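Local coordinates for beta-fructofuranosidase (Arthrobacter, PDB 3WPU), which is a bacterial carbohydrate-active enzyme of the levansucrase/invertase family, whose members are built on a five-bladed beta-propeller, at residues W78-E83 with A167-N172; N172-L177 with L202-V207; P58-D63 with D436-H441. One frame throughout, in Å; residues are numbered along the deposited sequence. Where two conformers were deposited one is given.

Contact 1: W78-E83 with A167-N172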
loop_
_atom_site.group_PDB
_atom_site.type_symbol
_atom_site.label_atom_id
_atom_site.label_comp_id
_atom_site.label_asym_id
_atom_site.label_seq_id
_atom_site.Cartn_x
_atom_site.Cartn_y
_atom_site.Cartn_z
ATOM N N TRP A 78 1.195 7.319 2.263
ATOM C CA TRP A 78 1.261 7.438 0.801
ATOM C C TRP A 78 1.715 8.807 0.308
ATOM O O TRP A 78 1.441 9.843 0.927
ATOM C CB TRP A 78 -0.053 7.057 0.135
ATOM C CG TRP A 78 -1.286 7.802 0.585
ATOM C CD1 TRP A 78 -1.872 8.868 -0.031
ATOM C CD2 TRP A 78 -2.104 7.486 1.710
ATOM N NE1 TRP A 78 -3.018 9.239 0.646
ATOM C CE2 TRP A 78 -3.165 8.414 1.737
ATOM C CE3 TRP A 78 -2.018 6.525 2.733
ATOM C CZ2 TRP A 78 -4.152 8.397 2.737
ATOM C CZ3 TRP A 78 -3.000 6.496 3.699
ATOM C CH2 TRP A 78 -4.037 7.458 3.720
ATOM N N PRO A 79 2.395 8.813 -0.857
ATOM C CA PRO A 79 2.847 10.061 -1.473
ATOM C C PRO A 79 1.737 10.714 -2.308
ATOM O O PRO A 79 0.668 10.157 -2.456
ATOM C CB PRO A 79 3.982 9.584 -2.392
ATOM C CG PRO A 79 3.525 8.244 -2.836
ATOM C CD PRO A 79 2.816 7.639 -1.638
ATOM N N LEU A 80 2.021 11.894 -2.824
ATOM C CA LEU A 80 1.174 12.535 -3.804
ATOM C C LEU A 80 1.595 12.009 -5.177
ATOM O O LEU A 80 2.791 12.041 -5.514
ATOM C CB LEU A 80 1.401 14.030 -3.715
ATOM C CG LEU A 80 0.441 14.979 -4.360
ATOM C CD1 LEU A 80 -0.998 14.564 -4.047
ATOM C CD2 LEU A 80 0.768 16.374 -3.810
ATOM N N THR A 81 0.633 11.530 -5.968
ATOM C CA THR A 81 0.947 10.855 -7.207
ATOM C C THR A 81 0.187 11.402 -8.384
ATOM O O THR A 81 -0.816 12.075 -8.223
ATOM C CB THR A 81 0.659 9.345 -7.111
ATOM O OG1 THR A 81 -0.699 9.115 -6.695
ATOM C CG2 THR A 81 1.588 8.699 -6.094
ATOM N N ASP A 82 0.691 11.069 -9.559
ATOM C CA ASP A 82 -0.075 11.252 -10.795
ATOM C C ASP A 82 -0.601 9.914 -11.296
ATOM O O ASP A 82 -0.575 8.911 -10.590
ATOM C CB ASP A 82 0.768 12.012 -11.826
ATOM C CG ASP A 82 1.985 11.236 -12.298
ATOM O OD1 ASP A 82 2.058 10.010 -12.076
ATOM O OD2 ASP A 82 2.888 11.855 -12.937
ATOM N N GLU A 83 -1.101 9.885 -12.527
ATOM C CA GLU A 83 -1.714 8.676 -13.056
ATOM C C GLU A 83 -0.724 7.556 -13.368
ATOM O O GLU A 83 -1.130 6.424 -13.633
ATOM C CB GLU A 83 -2.529 9.013 -14.305
ATOM C CG GLU A 83 -1.698 9.317 -15.535
ATOM C CD GLU A 83 -1.211 10.756 -15.642
ATOM O OE1 GLU A 83 -1.221 11.508 -14.640
ATOM O OE2 GLU A 83 -0.803 11.134 -16.761
ATOM N N ALA A 167 -3.516 9.538 -3.164
ATOM C CA ALA A 167 -3.771 10.966 -3.374
ATOM C C ALA A 167 -3.210 11.409 -4.711
ATOM O O ALA A 167 -2.026 11.232 -4.973
ATOM C CB ALA A 167 -3.172 11.792 -2.249
ATOM N N ARG A 168 -4.094 11.896 -5.575
ATOM C CA ARG A 168 -3.734 12.319 -6.915
ATOM C C ARG A 168 -3.614 13.835 -6.981
ATOM O O ARG A 168 -4.506 14.552 -6.500
ATOM C CB ARG A 168 -4.800 11.828 -7.895
ATOM C CG ARG A 168 -4.838 10.317 -8.050
ATOM C CD ARG A 168 -3.717 9.839 -8.955
ATOM N NE ARG A 168 -3.901 10.435 -10.275
ATOM C CZ ARG A 168 -4.658 9.937 -11.249
ATOM N NH1 ARG A 168 -5.268 8.759 -11.136
ATOM N NH2 ARG A 168 -4.777 10.639 -12.378
ATOM N N VAL A 169 -2.527 14.333 -7.560
ATOM C CA VAL A 169 -2.302 15.780 -7.617
ATOM C C VAL A 169 -2.624 16.276 -9.011
ATOM O O VAL A 169 -2.447 15.552 -9.959
ATOM C CB VAL A 169 -0.862 16.152 -7.201
ATOM C CG1 VAL A 169 0.181 15.578 -8.141
ATOM C CG2 VAL A 169 -0.702 17.656 -7.001
ATOM N N SER A 170 -3.128 17.498 -9.109
ATOM C CA SER A 170 -3.442 18.137 -10.378
ATOM C C SER A 170 -2.443 19.259 -10.576
ATOM O O SER A 170 -1.796 19.688 -9.624
ATOM C CB SER A 170 -4.853 18.726 -10.338
ATOM O OG SER A 170 -5.833 17.720 -10.139
ATOM N N LYS A 171 -2.365 19.769 -11.802
ATOM C CA LYS A 171 -1.408 20.825 -12.149
ATOM C C LYS A 171 -1.640 22.135 -11.409
ATOM O O LYS A 171 -0.717 22.920 -11.281
ATOM C CB LYS A 171 -1.423 21.097 -13.663
ATOM C CG LYS A 171 -0.685 20.046 -14.468
ATOM C CD LYS A 171 -0.855 20.264 -15.969
ATOM C CE LYS A 171 -0.103 19.202 -16.757
ATOM N NZ LYS A 171 -0.253 19.345 -18.237
ATOM N N ASN A 172 -2.868 22.369 -10.944
ATOM C CA ASN A 172 -3.203 23.568 -10.157
ATOM C C ASN A 172 -2.951 23.421 -8.648
ATOM O O ASN A 172 -3.307 24.306 -7.874
ATOM C CB ASN A 172 -4.668 23.954 -10.402
ATOM C CG ASN A 172 -5.633 22.803 -10.143
ATOM O OD1 ASN A 172 -5.394 21.965 -9.281
ATOM N ND2 ASN A 172 -6.718 22.748 -10.914
HETATM O O HOH W 1 -1.025 8.509 -3.898
HETATM O O HOH W 2 -3.214 12.885 -13.690
#

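Contact 2: N172-L177 with L202-V207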
loop_
_atom_site.group_PDB
_atom_site.type_symbol
_atom_site.label_atom_id
_atom_site.label_comp_id
_atom_site.label_asym_id
_atom_site.label_seq_id
_atom_site.Cartn_x
_atom_site.Cartn_y
_atom_site.Cartn_z
ATOM N N ASN A 172 -2.868 22.369 -10.944
ATOM C CA ASN A 172 -3.203 23.568 -10.157
ATOM C C ASN A 172 -2.951 23.421 -8.648
ATOM O O ASN A 172 -3.307 24.306 -7.874
ATOM C CB ASN A 172 -4.668 23.954 -10.402
ATOM C CG ASN A 172 -5.633 22.803 -10.143
ATOM O OD1 ASN A 172 -5.394 21.965 -9.281
ATOM N ND2 ASN A 172 -6.718 22.748 -10.914
ATOM N N GLY A 173 -2.349 22.313 -8.226
ATOM C CA GLY A 173 -2.088 22.075 -6.803
ATOM C C GLY A 173 -3.256 21.421 -6.073
ATOM O O GLY A 173 -3.200 21.222 -4.860
ATOM N N GLU A 174 -4.309 21.083 -6.806
ATOM C CA GLU A 174 -5.445 20.387 -6.207
ATOM C C GLU A 174 -5.038 18.949 -5.931
ATOM O O GLU A 174 -4.262 18.342 -6.689
ATOM C CB GLU A 174 -6.639 20.403 -7.157
ATOM C CG GLU A 174 -7.822 19.531 -6.773
ATOM C CD GLU A 174 -8.773 19.374 -7.945
ATOM O OE1 GLU A 174 -9.287 20.425 -8.391
ATOM O OE2 GLU A 174 -8.956 18.225 -8.428
ATOM N N ILE A 175 -5.601 18.414 -4.854
ATOM C CA ILE A 175 -5.392 17.043 -4.461
ATOM C C ILE A 175 -6.732 16.319 -4.382
ATOM O O ILE A 175 -7.652 16.770 -3.672
ATOM C CB ILE A 175 -4.704 16.984 -3.088
ATOM C CG1 ILE A 175 -3.299 17.636 -3.151
ATOM C CG2 ILE A 175 -4.614 15.543 -2.607
ATOM C CD1 ILE A 175 -2.632 17.760 -1.795
ATOM N N LYS A 176 -6.839 15.194 -5.088
ATOM C CA LYS A 176 -7.956 14.279 -4.906
ATOM C C LYS A 176 -7.500 13.172 -3.963
ATOM O O LYS A 176 -6.681 12.306 -4.335
ATOM C CB LYS A 176 -8.419 13.691 -6.225
ATOM C CG LYS A 176 -9.054 14.670 -7.176
ATOM C CD LYS A 176 -9.493 13.919 -8.421
ATOM C CE LYS A 176 -10.278 14.760 -9.411
ATOM N NZ LYS A 176 -9.321 15.556 -10.198
ATOM N N LEU A 177 -7.981 13.237 -2.732
ATOM C CA LEU A 177 -7.660 12.263 -1.720
ATOM C C LEU A 177 -8.685 11.107 -1.742
ATOM O O LEU A 177 -9.858 11.273 -1.420
ATOM C CB LEU A 177 -7.598 12.944 -0.365
ATOM C CG LEU A 177 -7.296 12.070 0.856
ATOM C CD1 LEU A 177 -5.986 11.323 0.685
ATOM C CD2 LEU A 177 -7.284 12.926 2.107
ATOM N N LEU A 202 -13.891 9.991 -1.687
ATOM C CA LEU A 202 -13.018 11.006 -2.267
ATOM C C LEU A 202 -13.272 12.329 -1.572
ATOM O O LEU A 202 -14.420 12.670 -1.313
ATOM C CB LEU A 202 -13.353 11.217 -3.746
ATOM C CG LEU A 202 -12.799 12.443 -4.468
ATOM C CD1 LEU A 202 -11.292 12.393 -4.563
ATOM C CD2 LEU A 202 -13.396 12.554 -5.892
ATOM N N SER A 203 -12.214 13.086 -1.313
ATOM C CA SER A 203 -12.353 14.484 -0.920
ATOM C C SER A 203 -11.254 15.273 -1.612
ATOM O O SER A 203 -10.104 14.794 -1.752
ATOM C CB SER A 203 -12.221 14.640 0.604
ATOM O OG SER A 203 -12.560 15.978 0.990
ATOM N N VAL A 204 -11.633 16.457 -2.087
ATOM C CA VAL A 204 -10.747 17.332 -2.838
ATOM C C VAL A 204 -10.302 18.498 -1.967
ATOM O O VAL A 204 -11.120 19.127 -1.256
ATOM C CB VAL A 204 -11.417 17.841 -4.123
ATOM C CG1 VAL A 204 -10.448 18.698 -4.925
ATOM C CG2 VAL A 204 -11.915 16.657 -4.955
ATOM N N GLY A 205 -9.016 18.811 -2.076
ATOM C CA GLY A 205 -8.427 19.935 -1.368
ATOM C C GLY A 205 -7.297 20.481 -2.191
ATOM O O GLY A 205 -7.179 20.184 -3.380
ATOM N N LYS A 206 -6.464 21.286 -1.562
ATOM C CA LYS A 206 -5.464 22.042 -2.307
ATOM C C LYS A 206 -4.289 22.362 -1.417
ATOM O O LYS A 206 -4.437 22.516 -0.208
ATOM C CB LYS A 206 -6.087 23.337 -2.845
ATOM C CG LYS A 206 -5.275 24.007 -3.930
ATOM C CD LYS A 206 -6.059 25.137 -4.589
ATOM C CE LYS A 206 -5.419 25.541 -5.900
ATOM N NZ LYS A 206 -6.350 26.348 -6.727
ATOM N N VAL A 207 -3.121 22.464 -2.053
ATOM C CA VAL A 207 -1.882 22.818 -1.390
ATOM C C VAL A 207 -1.765 24.336 -1.322
ATOM O O VAL A 207 -1.968 25.042 -2.312
ATOM C CB VAL A 207 -0.660 22.250 -2.150
ATOM C CG1 VAL A 207 0.647 22.752 -1.554
ATOM C CG2 VAL A 207 -0.707 20.725 -2.150
#

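Contact 3: P58-D63 with D436-H441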
loop_
_atom_site.group_PDB
_atom_site.type_symbol
_atom_site.label_atom_id
_atom_site.label_comp_id
_atom_site.label_asym_id
_atom_site.label_seq_id
_atom_site.Cartn_x
_atom_site.Cartn_y
_atom_site.Cartn_z
ATOM N N PRO A 58 15.832 -6.232 4.410
ATOM C CA PRO A 58 16.930 -5.972 5.346
ATOM C C PRO A 58 16.431 -5.717 6.733
ATOM O O PRO A 58 15.380 -5.098 6.924
ATOM C CB PRO A 58 17.624 -4.746 4.749
ATOM C CG PRO A 58 17.312 -4.806 3.276
ATOM C CD PRO A 58 15.977 -5.481 3.148
ATOM N N THR A 59 17.184 -6.212 7.723
ATOM C CA THR A 59 16.777 -6.140 9.103
ATOM C C THR A 59 16.851 -4.709 9.626
ATOM O O THR A 59 17.882 -4.029 9.486
ATOM C CB THR A 59 17.659 -7.092 9.931
ATOM O OG1 THR A 59 17.436 -8.455 9.525
ATOM C CG2 THR A 59 17.369 -6.988 11.423
ATOM N N VAL A 60 15.742 -4.237 10.199
ATOM C CA VAL A 60 15.633 -2.874 10.706
ATOM C C VAL A 60 16.201 -2.820 12.117
ATOM O O VAL A 60 15.846 -3.646 12.938
ATOM C CB VAL A 60 14.175 -2.419 10.728
ATOM C CG1 VAL A 60 14.023 -1.029 11.298
ATOM C CG2 VAL A 60 13.657 -2.404 9.285
ATOM N N PRO A 61 17.053 -1.820 12.399
ATOM C CA PRO A 61 17.540 -1.795 13.798
ATOM C C PRO A 61 16.460 -1.412 14.791
ATOM O O PRO A 61 15.548 -0.648 14.465
ATOM C CB PRO A 61 18.626 -0.733 13.783
ATOM C CG PRO A 61 18.297 0.130 12.649
ATOM C CD PRO A 61 17.714 -0.791 11.585
ATOM N N GLN A 62 16.603 -1.932 16.012
ATOM C CA GLN A 62 15.626 -1.734 17.075
ATOM C C GLN A 62 15.670 -0.324 17.636
ATOM O O GLN A 62 14.684 0.135 18.200
ATOM C CB GLN A 62 15.833 -2.758 18.200
ATOM C CG GLN A 62 14.653 -2.818 19.158
ATOM C CD GLN A 62 14.617 -4.064 20.024
ATOM O OE1 GLN A 62 14.978 -5.154 19.591
ATOM N NE2 GLN A 62 14.142 -3.910 21.248
ATOM N N ASP A 63 16.816 0.335 17.486
ATOM C CA ASP A 63 16.957 1.750 17.837
ATOM C C ASP A 63 16.677 2.566 16.596
ATOM O O ASP A 63 17.564 2.770 15.746
ATOM C CB ASP A 63 18.355 2.030 18.378
ATOM C CG ASP A 63 18.662 1.200 19.594
ATOM O OD1 ASP A 63 18.150 1.544 20.677
ATOM O OD2 ASP A 63 19.391 0.196 19.449
ATOM N N ASP A 436 6.065 -1.943 12.991
ATOM C CA ASP A 436 5.011 -2.363 13.892
ATOM C C ASP A 436 5.691 -2.748 15.191
ATOM O O ASP A 436 5.545 -2.036 16.193
ATOM C CB ASP A 436 4.168 -3.494 13.318
ATOM C CG ASP A 436 2.935 -3.790 14.162
ATOM O OD1 ASP A 436 2.824 -3.296 15.302
ATOM O OD2 ASP A 436 2.089 -4.554 13.692
ATOM N N THR A 437 6.459 -3.837 15.167
ATOM C CA THR A 437 7.228 -4.254 16.358
ATOM C C THR A 437 8.644 -4.682 15.976
ATOM O O THR A 437 8.827 -5.311 14.955
ATOM C CB THR A 437 6.548 -5.437 17.040
ATOM O OG1 THR A 437 5.250 -5.045 17.441
ATOM C CG2 THR A 437 7.345 -5.951 18.298
ATOM N N ILE A 438 9.630 -4.388 16.826
ATOM C CA ILE A 438 10.964 -4.954 16.678
ATOM C C ILE A 438 11.385 -5.414 18.057
ATOM O O ILE A 438 11.255 -4.656 19.005
ATOM C CB ILE A 438 12.002 -3.953 16.139
ATOM C CG1 ILE A 438 11.585 -3.486 14.736
ATOM C CG2 ILE A 438 13.378 -4.592 16.086
ATOM C CD1 ILE A 438 12.459 -2.392 14.152
ATOM N N GLY A 439 11.828 -6.658 18.140
ATOM C CA GLY A 439 12.359 -7.177 19.409
ATOM C C GLY A 439 11.906 -8.573 19.743
ATOM O O GLY A 439 11.122 -9.193 19.032
ATOM N N THR A 440 12.428 -9.072 20.865
ATOM C CA THR A 440 12.150 -10.417 21.312
ATOM C C THR A 440 11.043 -10.365 22.357
ATOM O O THR A 440 10.593 -9.277 22.740
ATOM C CB THR A 440 13.423 -11.051 21.910
ATOM O OG1 THR A 440 14.000 -10.137 22.844
ATOM C CG2 THR A 440 14.436 -11.322 20.837
ATOM N N HIS A 441 10.612 -11.539 22.820
ATOM C CA HIS A 441 9.460 -11.676 23.713
ATOM C C HIS A 441 9.569 -10.818 24.990
ATOM O O HIS A 441 8.567 -10.289 25.465
ATOM C CB HIS A 441 9.273 -13.150 24.086
ATOM C CG HIS A 441 10.378 -13.693 24.934
ATOM N ND1 HIS A 441 10.253 -13.860 26.295
ATOM C CD2 HIS A 441 11.644 -14.055 24.622
ATOM C CE1 HIS A 441 11.389 -14.324 26.784
ATOM N NE2 HIS A 441 12.252 -14.446 25.792
#

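Contact 1: W78-E83 with A167-N172
Leu-80 and Val-169 form the tight part of this contact. Their side chains meet at about a right angle. The branch points press together, with Leu-80 CG only 3.3 Å from Val-169 CB, which is closer than carbons usually come. Leu-80 CG is anti to the backbone N (chi1 -165°), which brings it to Val-169 CB; chi2 then sets where the two methyls fall. CD2 rests near Val-169 CG2, while CD1 also reaches the carbonyl O of Ala-167. Nearby, the CB of Ala-167 lies in the ring plane of Trp-78, at the edge, 3.9 Å from NE1. Ile-175 of the next strand packs on Leu-80 and Ala-167, which are both buried.

The backbones run parallel, strand 72-81 beside strand 159-169, in a mixed sheet of the beta-propeller fold expected for this family. Thr-81 grips the neighbouring strand with both its polar backbone atoms. Its N donates to Ala-167 O, and its O accepts from Val-169 N, each at 2.9 Å. A water also links the two strands: it donates to Pro-79 O and accepts from Thr-81 OG1 and Ala-167 N.

The other end is partly exposed and held less directly. The guanidinium of Arg-168 lies flat over Glu-83, whose CA sits 3.6 Å above its plane. Glu-83 OE1 is 4.3 Å from Arg-168 NH2 and well out of the guanidinium plane, so only their charges interact directly. A second water joins them, donating to OE1 and accepting from NH2. Arg-168 NH1 has a further hydrogen bond to Thr-249 OG1, outside the two segments.

Contact 2: N172-L177 with L202-V207
Ile-175 and Gly-205 face each other as a hydrogen-bonded pair of antiparallel strands. Ile-175 N donates to Gly-205 O at 2.8 Å, from above the carbonyl plane. Gly-205 N donates back to Ile-175 O in the carbonyl plane. Leu-177 and Ser-203 form a second such pair, with a hydrogen bond in each direction. Val-207 N adds a fifth, to Gly-173 O. Between them lie the non-hydrogen-bonded pairs Glu-174 with Lys-206 and Lys-176 with Val-204. Here CA-H...O contacts fill in, such as Val-204 CA to Ile-175 O at 3.3 Å.

Apolar contacts occur on both faces. On the side of Ile-175 and Leu-177, which are buried, Ile-175 CD1 touches Val-207 CG2 at 3.6 Å, and Phe-219 covers Ile-175 and Leu-177. On the other face, Val-204 CG1 lies against the methylene of Glu-174, 3.3 Å from CG. Leu-202 CD1 packs on Lys-176 CB at 3.6 Å.

Charged and polar groups gather on the Val-204 face. The Lys-176 chain bends at its last torsion (chi4 80°), and NZ forms a salt bridge with Glu-174 OE2 at 3.2 Å. The extended Lys-206 leaves the same face, and its CE comes within 3.1 Å of Asn-172 O. Asn-172 OD1 accepts from Glu-174 N in the carbonyl plane. This Asx turn leads the chain into the strand, and Gly-173 follows with the positive phi (87°) that suits glycine.

Strands 174-184 and 197-210 are the two middle strands of the up-and-down meander that runs from 159 to 226. Four antiparallel strands in this order are characteristic of a beta-propeller blade.

Contact 3: P58-D63 with D436-H441
Ile-438 points at the loop 58-63 and meets it with two different branches. Its ethyl arm reaches Val-60. The two side chains cross at about a right angle, and Ile-438 CD1 comes within 3.5 Å of Val-60 CG1. CG1 of Val-60 stands opposite the backbone N (chi1 178°), which turns this methyl to the isoleucine. The same CD1 also lies 3.6 Å from Pro-61 O.

The other branch, Ile-438 CG2, lies against the root of Gln-62, 3.7 Å from CB. Here the two side chains slide past each other in opposite directions. Gln-62 is extended beyond CG and carries its amide along the backbone of residues 438 and 439. The amide carbon CD stands 3.6 Å from Ile-438 O. OE1 comes to 3.3 Å from Gly-439 CA. Gly-439 lies at a corner of the chain, with a phi of 137° that suits glycine, and the Gln-62 amide lies close against its CA.

The amide nitrogen, NE2, bonds to Asp-443 O, just beyond the second segment. The loop is held separately through Gln-419, whose side chain bonds to Pro-58 O and Val-60 N.

No hydrogen bond joins the two segments. The direct contact is therefore van der Waals: apolar at Val-60 and Ile-438, and with polar groups lying close at Gln-62 and Pro-61 O. The hydrogen bonds named here run to Asp-443 and Gln-419, outside the two segments.

Contacts 1 and 2 belong to one sheet and follow each other along the chain, sharing Asn-172. Their centres are 8 Å apart, and strands 159-169 and 174-184 are neighbours, probably bonded from Arg-168 O to Lys-176 N. Both pair buried apolar side chains with partly exposed charged ones. They differ in direction: contact 1 is parallel, with two backbone hydrogen bonds supplemented by waters; contact 2 is antiparallel, with five backbone hydrogen bonds. Contact 3 lies on the opposite side of the chain's centre, about 32 Å from contact 1 between centres. It is a smaller, largely buried contact of a loop with a short strand, without hydrogen bonds of its own.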